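Long-range contact in N-acylglucosamine 2-epimerase (Marinomonas mediterranea, PDB 5X32), which catalyses the reversible isomerisation of D-mannose to D-fructose and, less efficiently, acts on D-lyxose, but cannot use D-glucose: residues K309-W322 / Y334-M348. Numbering follows the deposited sequence.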
loop_
_atom_site.group_PDB
_atom_site.type_symbol
_atom_site.label_atom_id
_atom_site.label_comp_id
_atom_site.label_asym_id
_atom_site.label_seq_id
_atom_site.Cartn_x
_atom_site.Cartn_y
_atom_site.Cartn_z
ATOM N N LYS A 309 10.169 -1.419 -13.967
ATOM C CA LYS A 309 9.758 -2.423 -13.005
ATOM C C LYS A 309 9.858 -1.916 -11.551
ATOM O O LYS A 309 10.944 -1.669 -11.030
ATOM C CB LYS A 309 10.567 -3.690 -13.249
ATOM C CG LYS A 309 10.492 -4.088 -14.719
ATOM C CD LYS A 309 10.541 -5.587 -14.950
ATOM C CE LYS A 309 11.501 -5.936 -16.084
ATOM N NZ LYS A 309 11.403 -4.969 -17.184
ATOM N N TYR A 310 8.698 -1.723 -10.932
ATOM C CA TYR A 310 8.586 -1.200 -9.580
ATOM C C TYR A 310 8.431 -2.312 -8.535
ATOM O O TYR A 310 7.886 -3.377 -8.807
ATOM C CB TYR A 310 7.393 -0.247 -9.484
ATOM C CG TYR A 310 7.579 1.075 -10.188
ATOM C CD1 TYR A 310 7.692 1.143 -11.569
ATOM C CD2 TYR A 310 7.625 2.258 -9.475
ATOM C CE1 TYR A 310 7.853 2.353 -12.219
ATOM C CE2 TYR A 310 7.798 3.473 -10.117
ATOM C CZ TYR A 310 7.908 3.509 -11.486
ATOM O OH TYR A 310 8.077 4.709 -12.124
ATOM N N PHE A 311 8.920 -2.063 -7.333
ATOM C CA PHE A 311 8.875 -3.060 -6.272
ATOM C C PHE A 311 7.450 -3.373 -5.822
ATOM O O PHE A 311 7.070 -4.543 -5.647
ATOM C CB PHE A 311 9.720 -2.583 -5.085
ATOM C CG PHE A 311 9.072 -1.484 -4.287
ATOM C CD1 PHE A 311 8.954 -0.204 -4.817
ATOM C CD2 PHE A 311 8.557 -1.735 -3.026
ATOM C CE1 PHE A 311 8.341 0.808 -4.099
ATOM C CE2 PHE A 311 7.939 -0.714 -2.299
ATOM C CZ PHE A 311 7.828 0.551 -2.844
ATOM N N TRP A 312 6.656 -2.331 -5.627
ATOM C CA TRP A 312 5.361 -2.546 -5.021
ATOM C C TRP A 312 4.450 -3.354 -5.960
ATOM O O TRP A 312 3.614 -4.117 -5.488
ATOM C CB TRP A 312 4.692 -1.225 -4.639
ATOM C CG TRP A 312 4.285 -0.330 -5.780
ATOM C CD1 TRP A 312 5.000 0.711 -6.310
ATOM C CD2 TRP A 312 3.073 -0.402 -6.530
ATOM N NE1 TRP A 312 4.298 1.296 -7.336
ATOM C CE2 TRP A 312 3.110 0.630 -7.493
ATOM C CE3 TRP A 312 1.950 -1.234 -6.480
ATOM C CZ2 TRP A 312 2.064 0.845 -8.404
ATOM C CZ3 TRP A 312 0.920 -1.014 -7.384
ATOM C CH2 TRP A 312 0.986 0.014 -8.331
ATOM N N VAL A 313 4.658 -3.226 -7.272
ATOM C CA VAL A 313 3.887 -3.973 -8.261
ATOM C C VAL A 313 4.183 -5.477 -8.181
ATOM O O VAL A 313 3.265 -6.314 -8.137
ATOM C CB VAL A 313 4.186 -3.462 -9.672
ATOM C CG1 VAL A 313 3.581 -4.388 -10.720
ATOM C CG2 VAL A 313 3.701 -2.016 -9.833
ATOM N N GLN A 314 5.469 -5.806 -8.101
ATOM C CA GLN A 314 5.902 -7.183 -7.904
ATOM C C GLN A 314 5.344 -7.769 -6.609
ATOM O O GLN A 314 4.890 -8.924 -6.573
ATOM C CB GLN A 314 7.428 -7.246 -7.908
ATOM C CG GLN A 314 8.108 -7.503 -9.255
ATOM C CD GLN A 314 7.503 -6.765 -10.437
ATOM O OE1 GLN A 314 6.823 -7.374 -11.244
ATOM N NE2 GLN A 314 7.759 -5.467 -10.556
ATOM N N ALA A 315 5.334 -6.959 -5.556
ATOM C CA ALA A 315 4.950 -7.467 -4.248
ATOM C C ALA A 315 3.430 -7.636 -4.127
ATOM O O ALA A 315 2.940 -8.702 -3.738
ATOM C CB ALA A 315 5.497 -6.556 -3.131
ATOM N N GLU A 316 2.681 -6.606 -4.489
ATOM C CA GLU A 316 1.227 -6.686 -4.421
ATOM C C GLU A 316 0.764 -7.844 -5.323
ATOM O O GLU A 316 -0.190 -8.579 -4.988
ATOM C CB GLU A 316 0.590 -5.364 -4.852
ATOM C CG GLU A 316 0.961 -4.189 -3.931
ATOM C CD GLU A 316 0.307 -4.228 -2.542
ATOM O OE1 GLU A 316 -0.846 -4.706 -2.412
ATOM O OE2 GLU A 316 0.981 -3.816 -1.563
ATOM N N SER A 317 1.467 -8.035 -6.447
ATOM C CA SER A 317 1.088 -9.109 -7.354
ATOM C C SER A 317 1.381 -10.487 -6.778
ATOM O O SER A 317 0.583 -11.403 -6.987
ATOM C CB SER A 317 1.763 -8.953 -8.709
ATOM O OG SER A 317 1.264 -7.800 -9.365
ATOM N N PHE A 318 2.487 -10.682 -6.057
ATOM C CA PHE A 318 2.653 -12.033 -5.518
ATOM C C PHE A 318 1.732 -12.266 -4.295
ATOM O O PHE A 318 1.377 -13.416 -3.992
ATOM C CB PHE A 318 4.132 -12.365 -5.200
ATOM C CG PHE A 318 4.719 -11.668 -3.998
ATOM C CD1 PHE A 318 4.308 -11.982 -2.713
ATOM C CD2 PHE A 318 5.779 -10.785 -4.154
ATOM C CE1 PHE A 318 4.886 -11.360 -1.598
ATOM C CE2 PHE A 318 6.370 -10.183 -3.061
ATOM C CZ PHE A 318 5.917 -10.463 -1.776
ATOM N N ALA A 319 1.314 -11.203 -3.604
ATOM C CA ALA A 319 0.291 -11.410 -2.577
ATOM C C ALA A 319 -1.047 -11.865 -3.230
ATOM O O ALA A 319 -1.693 -12.842 -2.802
ATOM C CB ALA A 319 0.092 -10.163 -1.771
ATOM N N ALA A 320 -1.437 -11.146 -4.279
ATOM C CA ALA A 320 -2.669 -11.431 -4.971
ATOM C C ALA A 320 -2.608 -12.865 -5.485
ATOM O O ALA A 320 -3.576 -13.629 -5.333
ATOM C CB ALA A 320 -2.888 -10.444 -6.100
ATOM N N ALA A 321 -1.464 -13.232 -6.066
ATOM C CA ALA A 321 -1.288 -14.574 -6.619
ATOM C C ALA A 321 -1.450 -15.629 -5.546
ATOM O O ALA A 321 -2.070 -16.667 -5.784
ATOM C CB ALA A 321 0.067 -14.717 -7.284
ATOM N N TRP A 322 -0.870 -15.381 -4.369
ATOM C CA TRP A 322 -0.952 -16.391 -3.318
ATOM C C TRP A 322 -2.376 -16.586 -2.868
ATOM O O TRP A 322 -2.819 -17.719 -2.659
ATOM C CB TRP A 322 -0.093 -16.050 -2.109
ATOM C CG TRP A 322 -0.078 -17.188 -1.131
ATOM C CD1 TRP A 322 -0.743 -17.258 0.054
ATOM C CD2 TRP A 322 0.592 -18.445 -1.291
ATOM N NE1 TRP A 322 -0.502 -18.470 0.660
ATOM C CE2 TRP A 322 0.313 -19.216 -0.149
ATOM C CE3 TRP A 322 1.414 -18.984 -2.283
ATOM C CZ2 TRP A 322 0.825 -20.497 0.029
ATOM C CZ3 TRP A 322 1.918 -20.255 -2.107
ATOM C CH2 TRP A 322 1.623 -20.998 -0.961
ATOM N N TYR A 334 -0.043 -20.538 -8.264
ATOM C CA TYR A 334 1.151 -20.917 -7.525
ATOM C C TYR A 334 2.379 -20.671 -8.391
ATOM O O TYR A 334 3.335 -20.015 -7.957
ATOM C CB TYR A 334 1.082 -22.381 -7.095
ATOM C CG TYR A 334 2.309 -22.870 -6.363
ATOM C CD1 TYR A 334 2.540 -22.534 -5.034
ATOM C CD2 TYR A 334 3.263 -23.645 -7.021
ATOM C CE1 TYR A 334 3.684 -22.985 -4.370
ATOM C CE2 TYR A 334 4.399 -24.091 -6.375
ATOM C CZ TYR A 334 4.613 -23.758 -5.051
ATOM O OH TYR A 334 5.748 -24.205 -4.413
ATOM N N LYS A 335 2.337 -21.166 -9.629
ATOM C CA LYS A 335 3.463 -20.995 -10.540
ATOM C C LYS A 335 3.793 -19.526 -10.767
ATOM O O LYS A 335 4.970 -19.156 -10.893
ATOM C CB LYS A 335 3.200 -21.681 -11.863
ATOM C CG LYS A 335 3.657 -23.122 -11.846
ATOM C CD LYS A 335 3.496 -23.809 -13.192
ATOM C CE LYS A 335 2.093 -24.308 -13.320
ATOM N NZ LYS A 335 1.834 -25.141 -12.113
ATOM N N GLN A 336 2.760 -18.690 -10.826
ATOM C CA GLN A 336 2.974 -17.270 -11.083
ATOM C C GLN A 336 3.565 -16.558 -9.870
ATOM O O GLN A 336 4.356 -15.626 -10.002
ATOM C CB GLN A 336 1.672 -16.614 -11.517
ATOM C CG GLN A 336 1.366 -16.872 -12.966
ATOM C CD GLN A 336 -0.048 -16.514 -13.333
ATOM O OE1 GLN A 336 -0.959 -16.615 -12.507
ATOM N NE2 GLN A 336 -0.238 -16.041 -14.557
ATOM N N TYR A 337 3.139 -16.999 -8.696
ATOM C CA TYR A 337 3.712 -16.613 -7.425
ATOM C C TYR A 337 5.229 -16.876 -7.438
ATOM O O TYR A 337 6.051 -15.997 -7.076
ATOM C CB TYR A 337 3.004 -17.377 -6.303
ATOM C CG TYR A 337 3.584 -17.165 -4.940
ATOM C CD1 TYR A 337 3.260 -16.028 -4.206
ATOM C CD2 TYR A 337 4.412 -18.107 -4.358
ATOM C CE1 TYR A 337 3.783 -15.811 -2.951
ATOM C CE2 TYR A 337 4.943 -17.905 -3.090
ATOM C CZ TYR A 337 4.621 -16.752 -2.392
ATOM O OH TYR A 337 5.131 -16.527 -1.131
ATOM N N LEU A 338 5.599 -18.087 -7.865
ATOM C CA LEU A 338 7.017 -18.445 -7.960
ATOM C C LEU A 338 7.745 -17.585 -8.992
ATOM O O LEU A 338 8.902 -17.239 -8.792
ATOM C CB LEU A 338 7.198 -19.925 -8.290
ATOM C CG LEU A 338 6.766 -20.825 -7.132
ATOM C CD1 LEU A 338 7.015 -22.275 -7.469
ATOM C CD2 LEU A 338 7.440 -20.423 -5.808
ATOM N N THR A 339 7.097 -17.275 -10.111
ATOM C CA THR A 339 7.760 -16.427 -11.108
ATOM C C THR A 339 8.021 -15.023 -10.557
ATOM O O THR A 339 9.082 -14.438 -10.778
ATOM C CB THR A 339 6.954 -16.331 -12.420
ATOM O OG1 THR A 339 5.626 -15.883 -12.131
ATOM C CG2 THR A 339 6.893 -17.691 -13.083
ATOM N N LEU A 340 7.047 -14.478 -9.842
ATOM C CA LEU A 340 7.182 -13.137 -9.291
ATOM C C LEU A 340 8.270 -13.087 -8.220
ATOM O O LEU A 340 9.101 -12.172 -8.208
ATOM C CB LEU A 340 5.842 -12.662 -8.740
ATOM C CG LEU A 340 4.837 -12.371 -9.856
ATOM C CD1 LEU A 340 3.411 -12.385 -9.327
ATOM C CD2 LEU A 340 5.170 -11.022 -10.490
ATOM N N TRP A 341 8.287 -14.087 -7.344
ATOM C CA TRP A 341 9.369 -14.179 -6.378
ATOM C C TRP A 341 10.737 -14.394 -7.052
ATOM O O TRP A 341 11.734 -13.834 -6.608
ATOM C CB TRP A 341 9.102 -15.295 -5.370
ATOM C CG TRP A 341 8.413 -14.811 -4.136
ATOM C CD1 TRP A 341 7.119 -15.057 -3.775
ATOM C CD2 TRP A 341 8.970 -13.975 -3.096
ATOM N NE1 TRP A 341 6.834 -14.431 -2.577
ATOM C CE2 TRP A 341 7.951 -13.765 -2.139
ATOM C CE3 TRP A 341 10.233 -13.395 -2.876
ATOM C CZ2 TRP A 341 8.151 -12.999 -0.982
ATOM C CZ3 TRP A 341 10.426 -12.622 -1.715
ATOM C CH2 TRP A 341 9.391 -12.436 -0.792
ATOM N N GLU A 342 10.801 -15.209 -8.101
ATOM C CA GLU A 342 12.082 -15.443 -8.772
ATOM C C GLU A 342 12.615 -14.140 -9.340
ATOM O O GLU A 342 13.754 -13.758 -9.057
ATOM C CB GLU A 342 11.953 -16.507 -9.859
ATOM C CG GLU A 342 11.933 -17.910 -9.272
ATOM C CD GLU A 342 11.451 -18.981 -10.251
ATOM O OE1 GLU A 342 11.324 -18.697 -11.468
ATOM O OE2 GLU A 342 11.181 -20.111 -9.784
ATOM N N PHE A 343 11.777 -13.431 -10.088
ATOM C CA PHE A 343 12.203 -12.146 -10.623
ATOM C C PHE A 343 12.672 -11.220 -9.495
ATOM O O PHE A 343 13.713 -10.560 -9.614
ATOM C CB PHE A 343 11.070 -11.464 -11.393
ATOM C CG PHE A 343 11.371 -10.033 -11.750
ATOM C CD1 PHE A 343 12.160 -9.724 -12.839
ATOM C CD2 PHE A 343 10.913 -8.994 -10.951
ATOM C CE1 PHE A 343 12.449 -8.407 -13.163
ATOM C CE2 PHE A 343 11.196 -7.685 -11.271
ATOM C CZ PHE A 343 11.972 -7.394 -12.382
ATOM N N SER A 344 11.902 -11.186 -8.407
ATOM C CA SER A 344 12.211 -10.322 -7.271
ATOM C C SER A 344 13.555 -10.634 -6.588
ATOM O O SER A 344 14.346 -9.733 -6.270
ATOM C CB SER A 344 11.080 -10.410 -6.245
ATOM O OG SER A 344 9.886 -9.874 -6.780
ATOM N N TRP A 345 13.786 -11.916 -6.356
ATOM C CA TRP A 345 14.990 -12.397 -5.721
ATOM C C TRP A 345 16.207 -12.066 -6.573
ATOM O O TRP A 345 17.271 -11.671 -6.051
ATOM C CB TRP A 345 14.893 -13.895 -5.499
ATOM C CG TRP A 345 15.910 -14.438 -4.566
ATOM C CD1 TRP A 345 16.975 -15.230 -4.889
ATOM C CD2 TRP A 345 15.933 -14.291 -3.145
ATOM N NE1 TRP A 345 17.672 -15.564 -3.756
ATOM C CE2 TRP A 345 17.057 -14.996 -2.670
ATOM C CE3 TRP A 345 15.128 -13.613 -2.226
ATOM C CZ2 TRP A 345 17.395 -15.047 -1.317
ATOM C CZ3 TRP A 345 15.460 -13.669 -0.882
ATOM C CH2 TRP A 345 16.580 -14.386 -0.440
ATOM N N ASN A 346 16.041 -12.224 -7.888
ATOM C CA ASN A 346 17.137 -11.992 -8.828
ATOM C C ASN A 346 17.371 -10.516 -9.199
ATOM O O ASN A 346 18.398 -10.196 -9.784
ATOM C CB ASN A 346 16.910 -12.803 -10.126
ATOM C CG ASN A 346 16.973 -14.296 -9.892
ATOM O OD1 ASN A 346 17.677 -14.757 -9.007
ATOM N ND2 ASN A 346 16.241 -15.055 -10.678
ATOM N N HIS A 347 16.423 -9.621 -8.929
ATOM C CA HIS A 347 16.597 -8.239 -9.402
ATOM C C HIS A 347 16.136 -7.081 -8.479
ATOM O O HIS A 347 16.627 -5.954 -8.613
ATOM C CB HIS A 347 15.886 -8.100 -10.750
ATOM C CG HIS A 347 16.393 -9.052 -11.783
ATOM N ND1 HIS A 347 17.574 -8.851 -12.462
ATOM C CD2 HIS A 347 15.896 -10.231 -12.225
ATOM C CE1 HIS A 347 17.774 -9.857 -13.292
ATOM N NE2 HIS A 347 16.773 -10.710 -13.163
ATOM N N MET A 348 15.187 -7.334 -7.576
ATOM C CA MET A 348 14.594 -6.259 -6.798
ATOM C C MET A 348 15.185 -6.180 -5.412
ATOM O O MET A 348 15.164 -5.123 -4.772
ATOM C CB MET A 348 13.074 -6.428 -6.672
ATOM C CG MET A 348 12.305 -6.472 -7.978
ATOM S SD MET A 348 12.559 -5.012 -8.986
ATOM C CE MET A 348 11.559 -3.808 -8.183
#
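F318 and W341 meet in the antiparallel helical hairpin of an (alpha/alpha)-barrel, the fold of the N-acylglucosamine 2-epimerase family, where the axes of helices 311-322 and 334-347 come within 8.5 Å at 159°. With CG between the backbone N and the carbonyl carbon (chi1 72°), the F318 ring is laid back over A315 O and takes the W341 indole on its other face, CZ lying 3.5 Å from W341 CZ2 with the planes inclined by 33°. An alanine in place of F318 would probably open a gap over the W341 indole and remove the ring contact with Y337 CE1, although the CB contact with L340 would remain. Y337 turns a ring edge to F318 O, while the edge of W322 points at a Y337 face, with W322 CE3 3.8 Å from Y337 CD2; Y337 OH bonds to F6 O. L340 CD1 rests on S317. Farther along, F343 takes Q314 CG at 3.6 Å from CD2 and K309 CD at 3.5 Å from CZ. Q314 OE1 is held by L294 N, and K309 NZ continues to D288 and E362. M348 bends its CE onto the start of helix 311-322 at F311. Helix 379-390, bearing the probable proton donor/acceptor H380, packs against F318, W322 and Y337; helix 271-286 touches A321, and strand 359-360 meets M348.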